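Local coordinates for flocculation protein FLO11 (Saccharomyces cerevisiae, PDB 4UYT) that mediates homotypic cell-cell adhesion of yeast during flocculation through its N-terminal adhesin domain, and supports substrate adhesion, invasive growth and biofilm formation, at residues E57-Y63 / Y133-W139; Q27-Y32 / G140-L146; T6-S10 / W168-N174. All blocks are in the same frame, centred on the assembly; numbering follows the deposited sequence.

Overall arrangement
The three contacts lie within the Flo11 adhesin domain, a fibronectin type III-like beta structure. Contacts 1 and 2 are neighbours, their centres 13 Å apart, and touch where Met30 packs on Ile59 and Thr142 on Trp137; 133-139 runs straight into 140-146, so both hold the connection from strand 120-125 into strand 143-147. Contact 3 is across the chain's centre, its own centre about 39 Å from that of contact 1 and 33 Å from that of contact 2. Contact 1 joins two loops near the surface, mainly through aromatic and aliphatic side chains with one hydroxyl pair. Contact 2 goes deeper, from backbone bonds to an apolar patch on strand 143-147. Contact 3 relies on a disulfide between the terminal regions.

Contact 1 (E57-Y63 / Y133-W139); sequences ENIDLKY and YASSWQW
The ring of Tyr63 meets the indoles of Trp137 and Trp139, and the CB and backbone O of Tyr133. Trp139 turns its six-membered edge onto one face of Tyr63, a T-shaped pair with planes at 74° and centroids 5.1 Å apart. Trp137 makes a more offset edge-to-face pair, its CE3 lying 3.8 Å from CD1 of Tyr63. At the far end of the ring, Tyr63 OH and Ser136 OG are hydrogen-bonded at 2.6 Å, and the backbone O of Tyr133 sits at the ring edge. The phenol is thus held at its hydroxyl as well as on its face. Ile59 packs over one face of the Trp139 indole: CG1 is 3.8 Å from the centroid of the five-membered ring of Trp139, a CH-pi contact. Its CG1 is anti to the carbonyl carbon (chi1 -60°), which wedges the side chain between the two tryptophans, CG1 and CD1 mainly on Trp139 and CG2 near both. Lys62, more exposed, runs its extended aliphatic chain across the face of Tyr133 with CG 3.9 Å from the ring centroid.

Behind this shell, an Asx turn shapes the first loop: Lys62 N donates to Asp60 OD2 at 2.9 Å, just where the 3-10 turn 61-63 begins. Trp137 NE1 is tied to Gly140 O, and Asn58 OD1 accepts from Asn93. The aromatic cluster is of the kind expected of the surface bands that confer homophilic binding, although its membership in them is only an inference. Residues 57-63 link strands 46-55 and 64-70, and the loop holding 133-139 leads from strand 120-125 toward 143-147; Tyr125 of strand 120-125 packs against Ile59, Tyr63 and Trp137.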
loop_
_atom_site.group_PDB
_atom_site.type_symbol
_atom_site.label_atom_id
_atom_site.label_comp_id
_atom_site.label_asym_id
_atom_site.label_seq_id
_atom_site.Cartn_x
_atom_site.Cartn_y
_atom_site.Cartn_z
ATOM N N GLU A 57 -7.643 -14.772 0.684
ATOM C CA GLU A 57 -8.326 -15.481 1.745
ATOM C C GLU A 57 -8.208 -14.703 3.033
ATOM O O GLU A 57 -7.286 -13.894 3.218
ATOM C CB GLU A 57 -7.698 -16.861 1.952
ATOM C CG GLU A 57 -7.625 -17.739 0.704
ATOM C CD GLU A 57 -8.988 -18.126 0.151
ATOM O OE1 GLU A 57 -9.972 -18.147 0.918
ATOM O OE2 GLU A 57 -9.073 -18.430 -1.059
ATOM N N ASN A 58 -9.149 -14.964 3.930
ATOM C CA ASN A 58 -9.158 -14.293 5.210
ATOM C C ASN A 58 -8.163 -14.958 6.155
ATOM O O ASN A 58 -8.227 -16.164 6.378
ATOM C CB ASN A 58 -10.556 -14.334 5.827
ATOM C CG ASN A 58 -10.648 -13.481 7.070
ATOM O OD1 ASN A 58 -10.303 -12.315 7.037
ATOM N ND2 ASN A 58 -11.069 -14.068 8.182
ATOM N N ILE A 59 -7.252 -14.162 6.715
ATOM C CA ILE A 59 -6.281 -14.614 7.703
ATOM C C ILE A 59 -6.570 -13.892 9.011
ATOM O O ILE A 59 -6.524 -12.671 9.101
ATOM C CB ILE A 59 -4.834 -14.367 7.247
ATOM C CG1 ILE A 59 -4.578 -15.114 5.947
ATOM C CG2 ILE A 59 -3.852 -14.765 8.346
ATOM C CD1 ILE A 59 -3.190 -14.888 5.383
ATOM N N ASP A 60 -6.875 -14.686 10.026
ATOM C CA ASP A 60 -7.191 -14.142 11.326
ATOM C C ASP A 60 -6.058 -13.298 11.889
ATOM O O ASP A 60 -4.878 -13.618 11.715
ATOM C CB ASP A 60 -7.504 -15.261 12.313
ATOM C CG ASP A 60 -8.151 -14.740 13.582
ATOM O OD1 ASP A 60 -9.394 -14.634 13.602
ATOM O OD2 ASP A 60 -7.428 -14.416 14.550
ATOM N N LEU A 61 -6.423 -12.237 12.603
ATOM C CA LEU A 61 -5.439 -11.353 13.219
ATOM C C LEU A 61 -4.436 -12.085 14.127
ATOM O O LEU A 61 -3.315 -11.632 14.299
ATOM C CB LEU A 61 -6.148 -10.242 14.006
ATOM C CG LEU A 61 -5.260 -9.120 14.565
ATOM C CD1 LEU A 61 -4.548 -8.355 13.460
ATOM C CD2 LEU A 61 -6.065 -8.155 15.435
ATOM N N LYS A 62 -4.835 -13.218 14.703
ATOM C CA LYS A 62 -3.970 -13.914 15.642
ATOM C C LYS A 62 -2.663 -14.372 15.006
ATOM O O LYS A 62 -1.650 -14.535 15.699
ATOM C CB LYS A 62 -4.693 -15.107 16.273
ATOM C CG LYS A 62 -4.834 -16.311 15.363
ATOM C CD LYS A 62 -5.785 -17.337 15.941
ATOM C CE LYS A 62 -5.810 -18.583 15.083
ATOM N NZ LYS A 62 -6.829 -19.545 15.585
ATOM N N TYR A 63 -2.665 -14.573 13.691
ATOM C CA TYR A 63 -1.453 -15.012 13.002
ATOM C C TYR A 63 -0.427 -13.892 12.796
ATOM O O TYR A 63 0.714 -14.164 12.446
ATOM C CB TYR A 63 -1.807 -15.599 11.640
ATOM C CG TYR A 63 -2.662 -16.844 11.666
ATOM C CD1 TYR A 63 -2.110 -18.080 11.987
ATOM C CD2 TYR A 63 -4.015 -16.784 11.384
ATOM C CE1 TYR A 63 -2.885 -19.225 12.012
ATOM C CE2 TYR A 63 -4.800 -17.921 11.414
ATOM C CZ TYR A 63 -4.226 -19.138 11.727
ATOM O OH TYR A 63 -5.017 -20.260 11.752
ATOM N N TYR A 133 0.629 -20.333 16.488
ATOM C CA TYR A 133 -0.440 -20.752 15.571
ATOM C C TYR A 133 0.054 -21.382 14.270
ATOM O O TYR A 133 -0.728 -21.589 13.345
ATOM C CB TYR A 133 -1.359 -19.572 15.268
ATOM C CG TYR A 133 -1.909 -18.933 16.511
ATOM C CD1 TYR A 133 -2.817 -19.614 17.326
ATOM C CD2 TYR A 133 -1.505 -17.661 16.896
ATOM C CE1 TYR A 133 -3.318 -19.025 18.476
ATOM C CE2 TYR A 133 -2.003 -17.067 18.042
ATOM C CZ TYR A 133 -2.905 -17.749 18.827
ATOM O OH TYR A 133 -3.390 -17.142 19.958
ATOM N N ALA A 134 1.337 -21.733 14.211
ATOM C CA ALA A 134 1.938 -22.268 12.977
ATOM C C ALA A 134 1.228 -23.494 12.401
ATOM O O ALA A 134 1.164 -23.673 11.189
ATOM C CB ALA A 134 3.413 -22.579 13.197
ATOM N N SER A 135 0.699 -24.349 13.266
ATOM C CA SER A 135 0.116 -25.601 12.801
ATOM C C SER A 135 -1.113 -25.427 11.917
ATOM O O SER A 135 -1.441 -26.331 11.146
ATOM C CB SER A 135 -0.226 -26.508 13.992
ATOM O OG SER A 135 -1.336 -26.016 14.718
ATOM N N SER A 136 -1.783 -24.276 12.016
ATOM C CA SER A 136 -2.982 -24.023 11.220
ATOM C C SER A 136 -2.728 -23.023 10.094
ATOM O O SER A 136 -3.642 -22.645 9.366
ATOM C CB SER A 136 -4.128 -23.549 12.108
ATOM O OG SER A 136 -3.792 -22.363 12.788
ATOM N N TRP A 137 -1.479 -22.613 9.931
ATOM C CA TRP A 137 -1.134 -21.687 8.872
ATOM C C TRP A 137 -1.225 -22.400 7.521
ATOM O O TRP A 137 -0.687 -23.484 7.346
ATOM C CB TRP A 137 0.269 -21.137 9.102
ATOM C CG TRP A 137 0.669 -20.242 8.008
ATOM C CD1 TRP A 137 1.331 -20.606 6.888
ATOM C CD2 TRP A 137 0.390 -18.831 7.885
ATOM N NE1 TRP A 137 1.485 -19.525 6.064
ATOM C CE2 TRP A 137 0.926 -18.423 6.657
ATOM C CE3 TRP A 137 -0.252 -17.883 8.696
ATOM C CZ2 TRP A 137 0.838 -17.116 6.205
ATOM C CZ3 TRP A 137 -0.327 -16.590 8.260
ATOM C CH2 TRP A 137 0.201 -16.217 7.014
ATOM N N GLN A 138 -1.902 -21.777 6.560
ATOM C CA GLN A 138 -2.066 -22.408 5.265
ATOM C C GLN A 138 -2.024 -21.436 4.097
ATOM O O GLN A 138 -2.639 -21.707 3.066
ATOM C CB GLN A 138 -3.356 -23.217 5.253
ATOM C CG GLN A 138 -4.612 -22.425 5.547
ATOM C CD GLN A 138 -5.859 -23.283 5.512
ATOM O OE1 GLN A 138 -6.633 -23.318 6.466
ATOM N NE2 GLN A 138 -6.050 -23.998 4.416
ATOM N N TRP A 139 -1.280 -20.345 4.236
ATOM C CA TRP A 139 -1.297 -19.334 3.203
ATOM C C TRP A 139 0.089 -19.013 2.644
ATOM O O TRP A 139 0.253 -17.942 2.063
ATOM C CB TRP A 139 -2.032 -18.070 3.705
ATOM C CG TRP A 139 -3.397 -18.398 4.213
ATOM C CD1 TRP A 139 -4.521 -18.628 3.474
ATOM C CD2 TRP A 139 -3.758 -18.626 5.572
ATOM N NE1 TRP A 139 -5.572 -18.946 4.295
ATOM C CE2 TRP A 139 -5.128 -18.972 5.590
ATOM C CE3 TRP A 139 -3.057 -18.557 6.778
ATOM C CZ2 TRP A 139 -5.812 -19.238 6.780
ATOM C CZ3 TRP A 139 -3.733 -18.823 7.953
ATOM C CH2 TRP A 139 -5.093 -19.174 7.944
#

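Contact 2 (Q27-Y32 / G140-L146); sequences QNIMQY and GTTSFDL
The hydroxyl of Thr141 donates to Gln27 O across 2.8 Å, arriving in the plane of that carbonyl, while the backbone N of the same threonine gives a nearly straight bond (173°) to Asn28 O at 2.9 Å. Thr141 therefore binds two successive carbonyls at the Schellman end of helix 21-25, where Asn28 has positive phi. Its OG1 stands beside the backbone N (chi1 -62°), which lets hydroxyl and amide reach the same turn. Next to it, Gly140 CA makes a CA-H...O contact with Asn28 O. One water extends this polar strip, accepting from Met30 N and donating to Thr141 O.

Inward, the chemistry becomes apolar. Ile29 CG2 sits centrally over one face of Phe144, 3.6 Å from the ring centroid, and its CD1 packs against CB of Phe144. Tyr32 meets Phe144 obliquely, Tyr32 CE1 to Phe144 CZ at 3.7 Å, and Leu146 CD1 also meets the Tyr32 ring obliquely, 3.7 Å from Tyr32 CD1. Phe123 of strand 120-125 stacks on Phe144, and Tyr32 OH is hydrogen-bonded to the hydroxyl of Tyr125.

The contact fastens the lead-in to strand 32-43 against the edge strand 143-147 of the five-stranded sheet. Its chemistry implies a division of labour: directed bonds to main-chain carbonyls fix the position of the turn after the helix, and the buried Ile29, Tyr32, Phe144 and Leu146 fill the interior behind it.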
loop_
_atom_site.group_PDB
_atom_site.type_symbol
_atom_site.label_atom_id
_atom_site.label_comp_id
_atom_site.label_asym_id
_atom_site.label_seq_id
_atom_site.Cartn_x
_atom_site.Cartn_y
_atom_site.Cartn_z
ATOM N N GLN A 27 6.795 -16.143 -5.380
ATOM C CA GLN A 27 7.360 -16.142 -4.034
ATOM C C GLN A 27 6.547 -16.988 -3.064
ATOM O O GLN A 27 6.839 -16.984 -1.871
ATOM C CB GLN A 27 7.399 -14.711 -3.490
ATOM C CG GLN A 27 8.257 -13.766 -4.303
ATOM C CD GLN A 27 8.195 -12.364 -3.748
ATOM O OE1 GLN A 27 7.443 -11.518 -4.245
ATOM N NE2 GLN A 27 8.962 -12.108 -2.695
ATOM N N ASN A 28 5.521 -17.667 -3.567
ATOM C CA ASN A 28 4.596 -18.406 -2.724
ATOM C C ASN A 28 3.905 -17.526 -1.680
ATOM O O ASN A 28 3.587 -17.968 -0.586
ATOM C CB ASN A 28 5.321 -19.580 -2.055
ATOM C CG ASN A 28 4.372 -20.550 -1.404
ATOM O OD1 ASN A 28 3.302 -20.853 -1.929
ATOM N ND2 ASN A 28 4.769 -21.054 -0.249
ATOM N N ILE A 29 3.673 -16.267 -2.031
ATOM C CA ILE A 29 2.916 -15.350 -1.179
ATOM C C ILE A 29 1.465 -15.372 -1.637
ATOM O O ILE A 29 1.183 -15.303 -2.834
ATOM C CB ILE A 29 3.451 -13.892 -1.256
ATOM C CG1 ILE A 29 4.909 -13.819 -0.786
ATOM C CG2 ILE A 29 2.620 -12.948 -0.392
ATOM C CD1 ILE A 29 5.626 -12.561 -1.218
ATOM N N MET A 30 0.530 -15.438 -0.698
ATOM C CA MET A 30 -0.887 -15.325 -1.052
ATOM C C MET A 30 -1.128 -14.016 -1.775
ATOM O O MET A 30 -0.539 -12.991 -1.446
ATOM C CB MET A 30 -1.759 -15.383 0.198
ATOM C CG MET A 30 -3.255 -15.331 -0.089
ATOM S SD MET A 30 -4.266 -15.316 1.395
ATOM C CE MET A 30 -3.948 -13.659 1.990
ATOM N N GLN A 31 -2.012 -14.025 -2.751
ATOM C CA GLN A 31 -2.334 -12.809 -3.464
ATOM C C GLN A 31 -3.042 -11.783 -2.585
ATOM O O GLN A 31 -3.975 -12.086 -1.852
ATOM C CB GLN A 31 -3.177 -13.106 -4.673
ATOM C CG GLN A 31 -2.412 -13.876 -5.744
ATOM C CD GLN A 31 -3.310 -14.424 -6.817
ATOM O OE1 GLN A 31 -4.505 -14.079 -6.920
ATOM N NE2 GLN A 31 -2.737 -15.256 -7.654
ATOM N N TYR A 32 -2.588 -10.540 -2.700
ATOM C CA TYR A 32 -3.253 -9.358 -2.116
ATOM C C TYR A 32 -3.482 -8.357 -3.246
ATOM O O TYR A 32 -2.756 -8.356 -4.233
ATOM C CB TYR A 32 -2.379 -8.678 -1.051
ATOM C CG TYR A 32 -2.160 -9.470 0.204
ATOM C CD1 TYR A 32 -1.286 -10.554 0.227
ATOM C CD2 TYR A 32 -2.762 -9.077 1.412
ATOM C CE1 TYR A 32 -1.054 -11.258 1.394
ATOM C CE2 TYR A 32 -2.534 -9.784 2.580
ATOM C CZ TYR A 32 -1.685 -10.878 2.558
ATOM O OH TYR A 32 -1.445 -11.569 3.722
ATOM N N GLY A 140 1.058 -19.914 2.778
ATOM C CA GLY A 140 2.367 -19.717 2.159
ATOM C C GLY A 140 3.307 -18.833 2.946
ATOM O O GLY A 140 3.285 -18.822 4.176
ATOM N N THR A 141 4.163 -18.119 2.233
ATOM C CA THR A 141 5.262 -17.400 2.839
ATOM C C THR A 141 4.760 -16.485 3.961
ATOM O O THR A 141 3.790 -15.753 3.777
ATOM C CB THR A 141 5.957 -16.616 1.731
ATOM O OG1 THR A 141 6.463 -17.580 0.801
ATOM C CG2 THR A 141 7.072 -15.754 2.260
ATOM N N THR A 142 5.441 -16.494 5.107
ATOM C CA THR A 142 4.958 -15.832 6.309
ATOM C C THR A 142 5.510 -14.438 6.596
ATOM O O THR A 142 4.847 -13.665 7.263
ATOM C CB THR A 142 5.191 -16.711 7.544
ATOM O OG1 THR A 142 6.577 -17.077 7.604
ATOM C CG2 THR A 142 4.344 -17.971 7.481
ATOM N N SER A 143 6.714 -14.139 6.115
ATOM C CA SER A 143 7.287 -12.803 6.215
ATOM C C SER A 143 7.652 -12.355 4.816
ATOM O O SER A 143 8.369 -13.051 4.092
ATOM C CB SER A 143 8.525 -12.784 7.116
ATOM O OG SER A 143 8.168 -12.825 8.494
ATOM N N PHE A 144 7.161 -11.199 4.423
ATOM C CA PHE A 144 7.355 -10.715 3.075
ATOM C C PHE A 144 7.012 -9.246 3.007
ATOM O O PHE A 144 6.343 -8.692 3.886
ATOM C CB PHE A 144 6.475 -11.516 2.096
ATOM C CG PHE A 144 4.999 -11.503 2.438
ATOM C CD1 PHE A 144 4.145 -10.491 1.986
ATOM C CD2 PHE A 144 4.449 -12.506 3.210
ATOM C CE1 PHE A 144 2.791 -10.483 2.325
ATOM C CE2 PHE A 144 3.108 -12.512 3.531
ATOM C CZ PHE A 144 2.274 -11.490 3.106
ATOM N N ASP A 145 7.508 -8.635 1.948
ATOM C CA ASP A 145 7.215 -7.248 1.633
ATOM C C ASP A 145 6.463 -7.226 0.319
ATOM O O ASP A 145 6.867 -7.926 -0.614
ATOM C CB ASP A 145 8.502 -6.446 1.452
ATOM C CG ASP A 145 9.298 -6.275 2.730
ATOM O OD1 ASP A 145 8.800 -6.550 3.837
ATOM O OD2 ASP A 145 10.442 -5.808 2.611
ATOM N N LEU A 146 5.404 -6.438 0.222
ATOM C CA LEU A 146 4.647 -6.211 -1.003
ATOM C C LEU A 146 4.872 -4.775 -1.422
ATOM O O LEU A 146 4.671 -3.842 -0.642
ATOM C CB LEU A 146 3.172 -6.455 -0.794
ATOM C CG LEU A 146 2.821 -7.881 -0.384
ATOM C CD1 LEU A 146 1.310 -8.022 -0.263
ATOM C CD2 LEU A 146 3.400 -8.933 -1.322
HETATM O O HOH W 1 1.527 -15.533 2.194
#

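Contact 3 (T6-S10 / W168-N174); sequences TSCNS and WNIDCDN
A disulfide staple joins segment 6-10, near the N-terminus, to the turn that follows strand 166-169: Cys8 SG is bonded to Cys172 SG at 2.1 Å. The C-S-S-C torsion is -92°, close to the relaxed right angle. Cys172 sits in a tight turn with positive phi, and its backbone N is hydrogen-bonded to Asn169 O. Both cysteines are buried. Cys8 SG also lies 3.8 Å from CD1 of Trp168, an oblique sulfur-aromatic contact, and Tyr47 of strand 46-55 packs on both Trp168 and Cys172.

Flanking the bridge, Thr6 directs its CG2 methyl toward Cys172 O, 3.4 Å away. Asn9 and Asn174 lay their amide groups against each other, stacked with planes 2° apart. A water bridges the two segments, donating to Ser10 O and accepting from Asn169 N. Within the turn, Asn169 ND2 donates to Asp173 O at 2.9 Å; the oxygen lies in the plane of the amide, although the donor sits above the carbonyl plane. The other end of that amide, OD1, is hydrogen-bonded to Gln113.

The region of strand 6-7, an edge of the four-stranded sheet, is thereby joined to a turn close to the C-terminus. The covalent link limits how far the two terminal regions can separate even if the weaker contacts give way, consistent with a secreted, disulfide-bonded protein.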
loop_
_atom_site.group_PDB
_atom_site.type_symbol
_atom_site.label_atom_id
_atom_site.label_comp_id
_atom_site.label_asym_id
_atom_site.label_seq_id
_atom_site.Cartn_x
_atom_site.Cartn_y
_atom_site.Cartn_z
ATOM N N THR A 6 -8.202 19.453 0.025
ATOM C CA THR A 6 -8.747 19.505 -1.335
ATOM C C THR A 6 -8.830 18.081 -1.885
ATOM O O THR A 6 -7.795 17.468 -2.135
ATOM C CB THR A 6 -7.915 20.391 -2.261
ATOM O OG1 THR A 6 -7.690 21.675 -1.651
ATOM C CG2 THR A 6 -8.621 20.612 -3.557
ATOM N N SER A 7 -10.033 17.553 -2.019
ATOM C CA SER A 7 -10.192 16.185 -2.471
ATOM C C SER A 7 -9.983 16.052 -3.968
ATOM O O SER A 7 -10.528 16.828 -4.745
ATOM C CB SER A 7 -11.561 15.656 -2.102
ATOM O OG SER A 7 -11.707 15.606 -0.705
ATOM N N CYS A 8 -9.194 15.045 -4.347
ATOM C CA CYS A 8 -9.014 14.662 -5.739
ATOM C C CYS A 8 -10.185 13.800 -6.197
ATOM O O CYS A 8 -10.546 12.819 -5.560
ATOM C CB CYS A 8 -7.754 13.839 -5.914
ATOM S SG CYS A 8 -6.205 14.749 -6.182
ATOM N N ASN A 9 -10.755 14.117 -7.348
ATOM C CA ASN A 9 -11.873 13.361 -7.894
ATOM C C ASN A 9 -11.440 12.078 -8.605
ATOM O O ASN A 9 -12.081 11.069 -8.445
ATOM C CB ASN A 9 -12.686 14.211 -8.850
ATOM C CG ASN A 9 -13.424 15.347 -8.157
ATOM O OD1 ASN A 9 -13.612 15.377 -6.936
ATOM N ND2 ASN A 9 -13.832 16.323 -8.949
ATOM N N SER A 10 -10.375 12.140 -9.363
ATOM C CA SER A 10 -9.929 11.005 -10.195
ATOM C C SER A 10 -8.617 10.440 -9.671
ATOM O O SER A 10 -7.574 11.052 -9.803
ATOM C CB SER A 10 -9.730 11.479 -11.620
ATOM O OG SER A 10 -9.263 10.431 -12.466
ATOM N N TRP A 168 -2.760 11.031 -9.628
ATOM C CA TRP A 168 -3.890 11.914 -9.359
ATOM C C TRP A 168 -3.472 13.353 -9.700
ATOM O O TRP A 168 -2.332 13.642 -10.016
ATOM C CB TRP A 168 -4.336 11.822 -7.918
ATOM C CG TRP A 168 -3.259 12.041 -6.905
ATOM C CD1 TRP A 168 -2.737 13.243 -6.486
ATOM C CD2 TRP A 168 -2.569 11.042 -6.170
ATOM N NE1 TRP A 168 -1.756 13.043 -5.543
ATOM C CE2 TRP A 168 -1.646 11.705 -5.308
ATOM C CE3 TRP A 168 -2.660 9.642 -6.113
ATOM C CZ2 TRP A 168 -0.869 11.034 -4.379
ATOM C CZ3 TRP A 168 -1.884 8.974 -5.198
ATOM C CH2 TRP A 168 -1.005 9.670 -4.337
ATOM N N ASN A 169 -4.438 14.254 -9.612
ATOM C CA ASN A 169 -4.205 15.638 -9.990
ATOM C C ASN A 169 -3.301 16.388 -8.987
ATOM O O ASN A 169 -3.516 16.332 -7.776
ATOM C CB ASN A 169 -5.498 16.404 -10.157
ATOM C CG ASN A 169 -6.155 16.148 -11.505
ATOM O OD1 ASN A 169 -6.076 15.050 -12.064
ATOM N ND2 ASN A 169 -6.825 17.152 -12.026
ATOM N N ILE A 170 -2.381 17.152 -9.531
ATOM C CA ILE A 170 -1.539 18.060 -8.750
ATOM C C ILE A 170 -2.435 19.006 -7.957
ATOM O O ILE A 170 -3.368 19.620 -8.505
ATOM C CB ILE A 170 -0.589 18.831 -9.677
ATOM C CG1 ILE A 170 0.413 17.882 -10.343
ATOM C CG2 ILE A 170 0.146 19.938 -8.919
ATOM C CD1 ILE A 170 1.099 18.469 -11.560
ATOM N N ASP A 171 -2.152 19.109 -6.666
ATOM C CA ASP A 171 -2.872 19.941 -5.699
ATOM C C ASP A 171 -4.364 19.573 -5.628
ATOM O O ASP A 171 -5.172 20.324 -5.068
ATOM C CB ASP A 171 -2.685 21.422 -5.985
ATOM C CG ASP A 171 -1.228 21.834 -6.002
ATOM O OD1 ASP A 171 -0.412 21.130 -5.341
ATOM O OD2 ASP A 171 -0.890 22.823 -6.681
ATOM N N CYS A 172 -4.725 18.394 -6.171
ATOM C CA CYS A 172 -6.129 18.037 -6.308
ATOM C C CYS A 172 -6.972 19.132 -6.946
ATOM O O CYS A 172 -8.148 19.280 -6.644
ATOM C CB CYS A 172 -6.737 17.502 -5.051
ATOM S SG CYS A 172 -5.930 15.942 -4.533
ATOM N N ASP A 173 -6.367 19.882 -7.860
ATOM C CA ASP A 173 -7.108 20.841 -8.637
ATOM C C ASP A 173 -7.840 20.087 -9.742
ATOM O O ASP A 173 -7.264 19.695 -10.759
ATOM C CB ASP A 173 -6.182 21.870 -9.234
ATOM C CG ASP A 173 -6.891 22.888 -10.070
ATOM O OD1 ASP A 173 -8.079 22.704 -10.385
ATOM O OD2 ASP A 173 -6.267 23.949 -10.358
ATOM N N ASN A 174 -9.119 19.829 -9.513
ATOM C CA ASN A 174 -9.893 18.971 -10.412
ATOM C C ASN A 174 -10.262 19.648 -11.723
ATOM O O ASN A 174 -10.784 18.998 -12.620
ATOM C CB ASN A 174 -11.138 18.492 -9.699
ATOM C CG ASN A 174 -10.811 17.635 -8.504
ATOM O OD1 ASN A 174 -11.127 18.001 -7.342
ATOM N ND2 ASN A 174 -10.143 16.560 -8.737
HETATM O O HOH W 2 -7.201 13.641 -9.148
#